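Local coordinates for protein possible thiamine biosynthesis enzyme (Candida albicans, PDB 2X7Q) that is of unknown function but has the periplasmic binding protein fold of the SsuA/TauA family and may bind a small ligand linked to thiamine biosynthesis, at residues A[32-36]-A[37-41]; A[278-281]-A[282-286]. The protein carries 1 engineered substitution. One frame throughout, in Å; residues are numbered along the deposited sequence.

In the fold
Interaction 1 (32-36 with 37-41) comes early in the chain, at the break between helix 28-35 and the short helix 38-41, just before edge strand 46-50 of one five-stranded mixed sheet. Interaction 2 (278-281 with 282-286) follows much later, wholly within helix 275-289. Their centres are 34 Å apart, their nearest atoms about 19 Å, on opposite sides of the chain's centre. One contact shapes a turn at the sheet's periphery; the other lies in a helix packed against helix 74-82, which follows strand 69-73 of that sheet, and helix 129-141, which follows strand 120-123 of the second, and so touches both lobes. Two such sheets are consistent with the two-lobed periplasmic binding protein fold.

Interaction 1. Residues A[32-36]-A[37-41]; sequences FAQQQ and GYYKA
Ala33 is wedged between the side chains of Tyr38 and Tyr39 where helix 28-35 ends. Its methyl CB presses on the phenol end of Tyr39, 3.4 Å from CZ, while Tyr38 meets Ala33 CA near the plane and at the edge of its ring. Beside it, Gln34 CB approaches Tyr39 CE1 at 3.5 Å, in plane at the ring edge. Tyr39 OH reaches back to helix 28-35, where it hydrogen-bonds Leu30 O, and its ring also meets Phe48 of strand 46-50. Equally tight is Gln36 CB over one face of the Tyr38 ring, 3.7 Å from its centroid, a CH-pi contact offset toward the rim; Tyr232 of helix 216-235 covers the pair.

The loose, solvent side is confined to the polar ends. A bend at chi2 (-61°) sends the Gln36 chain alongside the ring; amide and ring planes are 51° apart. A water bridges the two groups, bonded to Tyr38 OH at 2.7 Å and weakly to Gln36 NE2. Gln36 OE1 receives Gln35 NE2 in its carbonyl plane, on a lone pair.

The backbone closes the turn: Tyr38 N bonds Ala33 O at 2.7 Å, and Gly37 N reaches Gln34 O at 3.0 Å from above the carbonyl plane. With Gly37 at positive phi (66°), these two bonds form a Schellman motif, the classic C-terminal helix cap.

Interaction 2. Residues A[278-281]-A[282-286]; sequences IVVK and TKDTL
Thr282 turns its hydroxyl back onto Ile278 in the previous helical turn: OG1 donates to Ile278 O at 2.8 Å, coming from above the carbonyl plane. Thr285 does the same to Lys281, with OG1 donating to Lys281 O at 2.8 Å, but here the backbone joins in: Thr285 N bonds the same oxygen at 3.0 Å, and the two donors reach it from opposite faces of the carbonyl plane. Lys281 O is thus gripped twice by one residue. Both hydroxyls lie anti to their own carbonyl carbon (chi1 -58° in Thr282, -63° in Thr285), a setting that directs each OG1 back along the helix.

Two backbone bonds carry the turn between these threonines, from Lys283 N to Val279 O and from Asp284 N to Val280 O. Lys283 takes the crowded first torsion (chi1 77°), which lays CG against Val280 O at 3.2 Å before the chain runs on past Val279 and Val280. Along the next flank Asp284 and Val280 lie side by side and point the same way, Val280 CG1 touching Asp284 OD2 at 3.5 Å.

Around Ile278-Val280 the helix widens into a pi-type turn. Thr282 N lies 4.6 Å from Ile278 O, too far for the usual backbone bond, and OG1 takes that carbonyl instead, with Thr277 O as its weak second acceptor.

Farther out, two faces of the helix have different neighbours. On one, Ile278 and Thr282 lie on Thr74 and Ile78 of helix 74-82, Thr282 and Thr285 touch Trp200, and Thr285 reaches Val136 of helix 129-141. On the other, Val279 meets Leu303 of helix 296-306 and Lys283 touches Leu300 and Asp296, placing helix 275-289 among three helices and the loop between strands 190-197 and 203-208.

Interaction 1. Residues A[32-36]-A[37-41]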
# COMPACT_ATOMS: atom_id res chain seq x y z
N PHE A 32 3.77 -11.34 -13.46
CA PHE A 32 3.26 -12.05 -14.63
C PHE A 32 3.32 -11.19 -15.89
O PHE A 32 3.49 -11.71 -16.99
CB PHE A 32 1.84 -12.56 -14.38
CG PHE A 32 1.77 -13.76 -13.48
CD1 PHE A 32 1.26 -13.66 -12.20
CD2 PHE A 32 2.21 -15.00 -13.93
CE1 PHE A 32 1.20 -14.77 -11.37
CE2 PHE A 32 2.15 -16.11 -13.10
CZ PHE A 32 1.65 -16.00 -11.83
N ALA A 33 3.17 -9.88 -15.73
CA ALA A 33 3.30 -8.96 -16.85
C ALA A 33 4.69 -9.05 -17.47
O ALA A 33 4.86 -8.93 -18.68
CB ALA A 33 3.00 -7.54 -16.41
N GLN A 34 5.69 -9.28 -16.62
CA GLN A 34 7.07 -9.43 -17.06
C GLN A 34 7.31 -10.84 -17.60
O GLN A 34 7.98 -11.02 -18.61
CB GLN A 34 8.04 -9.12 -15.92
CG GLN A 34 9.51 -9.26 -16.28
CD GLN A 34 10.43 -9.01 -15.10
OE1 GLN A 34 11.02 -7.93 -14.98
NE2 GLN A 34 10.56 -10.00 -14.23
N GLN A 35 6.76 -11.83 -16.90
CA GLN A 35 6.89 -13.23 -17.31
C GLN A 35 6.33 -13.45 -18.71
O GLN A 35 6.93 -14.15 -19.53
CB GLN A 35 6.17 -14.14 -16.31
CG GLN A 35 6.29 -15.63 -16.64
CD GLN A 35 5.38 -16.49 -15.78
OE1 GLN A 35 5.84 -17.18 -14.87
NE2 GLN A 35 4.08 -16.44 -16.06
N GLN A 36 5.17 -12.86 -18.98
CA GLN A 36 4.51 -13.02 -20.27
C GLN A 36 5.01 -12.00 -21.29
O GLN A 36 4.53 -11.95 -22.42
CB GLN A 36 2.99 -12.91 -20.11
CG GLN A 36 2.40 -13.94 -19.15
CD GLN A 36 2.65 -15.37 -19.61
OE1 GLN A 36 3.04 -16.22 -18.81
NE2 GLN A 36 2.42 -15.63 -20.89
N GLY A 37 5.97 -11.18 -20.87
CA GLY A 37 6.59 -10.21 -21.76
C GLY A 37 5.66 -9.11 -22.24
O GLY A 37 5.81 -8.60 -23.35
N TYR A 38 4.69 -8.74 -21.40
CA TYR A 38 3.75 -7.68 -21.75
C TYR A 38 4.45 -6.32 -21.84
O TYR A 38 4.08 -5.48 -22.65
CB TYR A 38 2.60 -7.62 -20.75
CG TYR A 38 1.69 -8.83 -20.78
CD1 TYR A 38 1.14 -9.28 -21.97
CD2 TYR A 38 1.36 -9.50 -19.61
CE1 TYR A 38 0.31 -10.38 -22.00
CE2 TYR A 38 0.52 -10.59 -19.62
CZ TYR A 38 0.00 -11.03 -20.82
OH TYR A 38 -0.84 -12.13 -20.85
N TYR A 39 5.45 -6.11 -20.99
CA TYR A 39 6.18 -4.85 -20.98
C TYR A 39 6.91 -4.62 -22.30
O TYR A 39 6.78 -3.56 -22.91
CB TYR A 39 7.17 -4.81 -19.81
CG TYR A 39 6.52 -4.93 -18.45
CD1 TYR A 39 6.82 -5.98 -17.61
CD2 TYR A 39 5.59 -3.99 -18.02
CE1 TYR A 39 6.23 -6.10 -16.36
CE2 TYR A 39 5.00 -4.09 -16.78
CZ TYR A 39 5.32 -5.15 -15.95
OH TYR A 39 4.73 -5.26 -14.72
N LYS A 40 7.67 -5.61 -22.74
CA LYS A 40 8.39 -5.52 -24.01
C LYS A 40 7.44 -5.38 -25.19
O LYS A 40 7.74 -4.70 -26.16
CB LYS A 40 9.31 -6.73 -24.19
CG LYS A 40 10.64 -6.61 -23.48
CD LYS A 40 10.94 -7.83 -22.62
CE LYS A 40 12.30 -7.69 -21.95
NZ LYS A 40 12.57 -8.82 -21.02
N ALA A 41 6.28 -6.03 -25.08
CA ALA A 41 5.26 -5.97 -26.13
C ALA A 41 4.78 -4.54 -26.34
O ALA A 41 4.35 -4.17 -27.43
CB ALA A 41 4.10 -6.88 -25.79
O HOH W 1 0.07 -14.45 -22.01

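Interaction 2. Residues A[278-281]-A[282-286]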
# COMPACT_ATOMS: atom_id res chain seq x y z
N ILE A 278 -11.00 6.67 -3.43
CA ILE A 278 -9.58 7.00 -3.38
C ILE A 278 -9.31 8.33 -2.66
O ILE A 278 -8.35 8.45 -1.90
CB ILE A 278 -8.95 7.06 -4.78
CG1 ILE A 278 -8.95 5.67 -5.43
CG2 ILE A 278 -7.53 7.61 -4.72
CD1 ILE A 278 -8.10 4.65 -4.70
N VAL A 279 -10.18 9.31 -2.90
CA VAL A 279 -10.00 10.65 -2.34
C VAL A 279 -10.95 10.95 -1.17
O VAL A 279 -10.51 11.18 -0.05
CB VAL A 279 -10.18 11.73 -3.41
CG1 VAL A 279 -10.11 13.12 -2.79
CG2 VAL A 279 -9.12 11.57 -4.49
N VAL A 280 -12.25 10.95 -1.45
CA VAL A 280 -13.25 11.34 -0.47
C VAL A 280 -13.15 10.56 0.84
O VAL A 280 -12.91 11.15 1.90
CB VAL A 280 -14.68 11.21 -1.03
CG1 VAL A 280 -15.71 11.55 0.04
CG2 VAL A 280 -14.86 12.09 -2.25
N LYS A 281 -13.34 9.25 0.77
CA LYS A 281 -13.30 8.40 1.96
C LYS A 281 -11.96 8.50 2.69
O LYS A 281 -11.91 8.52 3.92
CB LYS A 281 -13.59 6.94 1.60
CG LYS A 281 -14.93 6.71 0.90
CD LYS A 281 -15.09 5.25 0.49
CE LYS A 281 -15.63 4.39 1.62
NZ LYS A 281 -17.10 4.55 1.82
N THR A 282 -10.87 8.56 1.92
CA THR A 282 -9.53 8.62 2.50
C THR A 282 -9.33 9.89 3.34
O THR A 282 -8.89 9.82 4.49
CB THR A 282 -8.44 8.55 1.42
OG1 THR A 282 -8.59 7.34 0.67
CG2 THR A 282 -7.06 8.57 2.06
N LYS A 283 -9.67 11.04 2.76
CA LYS A 283 -9.48 12.32 3.43
C LYS A 283 -10.43 12.48 4.62
O LYS A 283 -10.02 12.95 5.69
CB LYS A 283 -9.70 13.48 2.45
CG LYS A 283 -11.17 13.77 2.15
CD LYS A 283 -11.35 14.90 1.14
CE LYS A 283 -12.83 15.23 0.96
NZ LYS A 283 -13.17 15.60 -0.43
N ASP A 284 -11.68 12.07 4.44
CA ASP A 284 -12.69 12.20 5.48
C ASP A 284 -12.38 11.31 6.68
O ASP A 284 -12.65 11.67 7.82
CB ASP A 284 -14.08 11.89 4.93
CG ASP A 284 -14.59 12.95 3.98
OD1 ASP A 284 -13.91 13.99 3.83
OD2 ASP A 284 -15.66 12.75 3.37
N THR A 285 -11.82 10.13 6.41
CA THR A 285 -11.47 9.20 7.48
C THR A 285 -10.25 9.68 8.26
O THR A 285 -10.26 9.71 9.49
CB THR A 285 -11.19 7.78 6.94
OG1 THR A 285 -12.37 7.26 6.33
CG2 THR A 285 -10.75 6.86 8.06
N LEU A 286 -9.21 10.08 7.54
CA LEU A 286 -7.98 10.57 8.16
C LEU A 286 -8.22 11.86 8.93
O LEU A 286 -7.76 12.01 10.07
CB LEU A 286 -6.89 10.77 7.11
CG LEU A 286 -6.44 9.52 6.35
CD1 LEU A 286 -5.33 9.86 5.36
CD2 LEU A 286 -5.99 8.44 7.32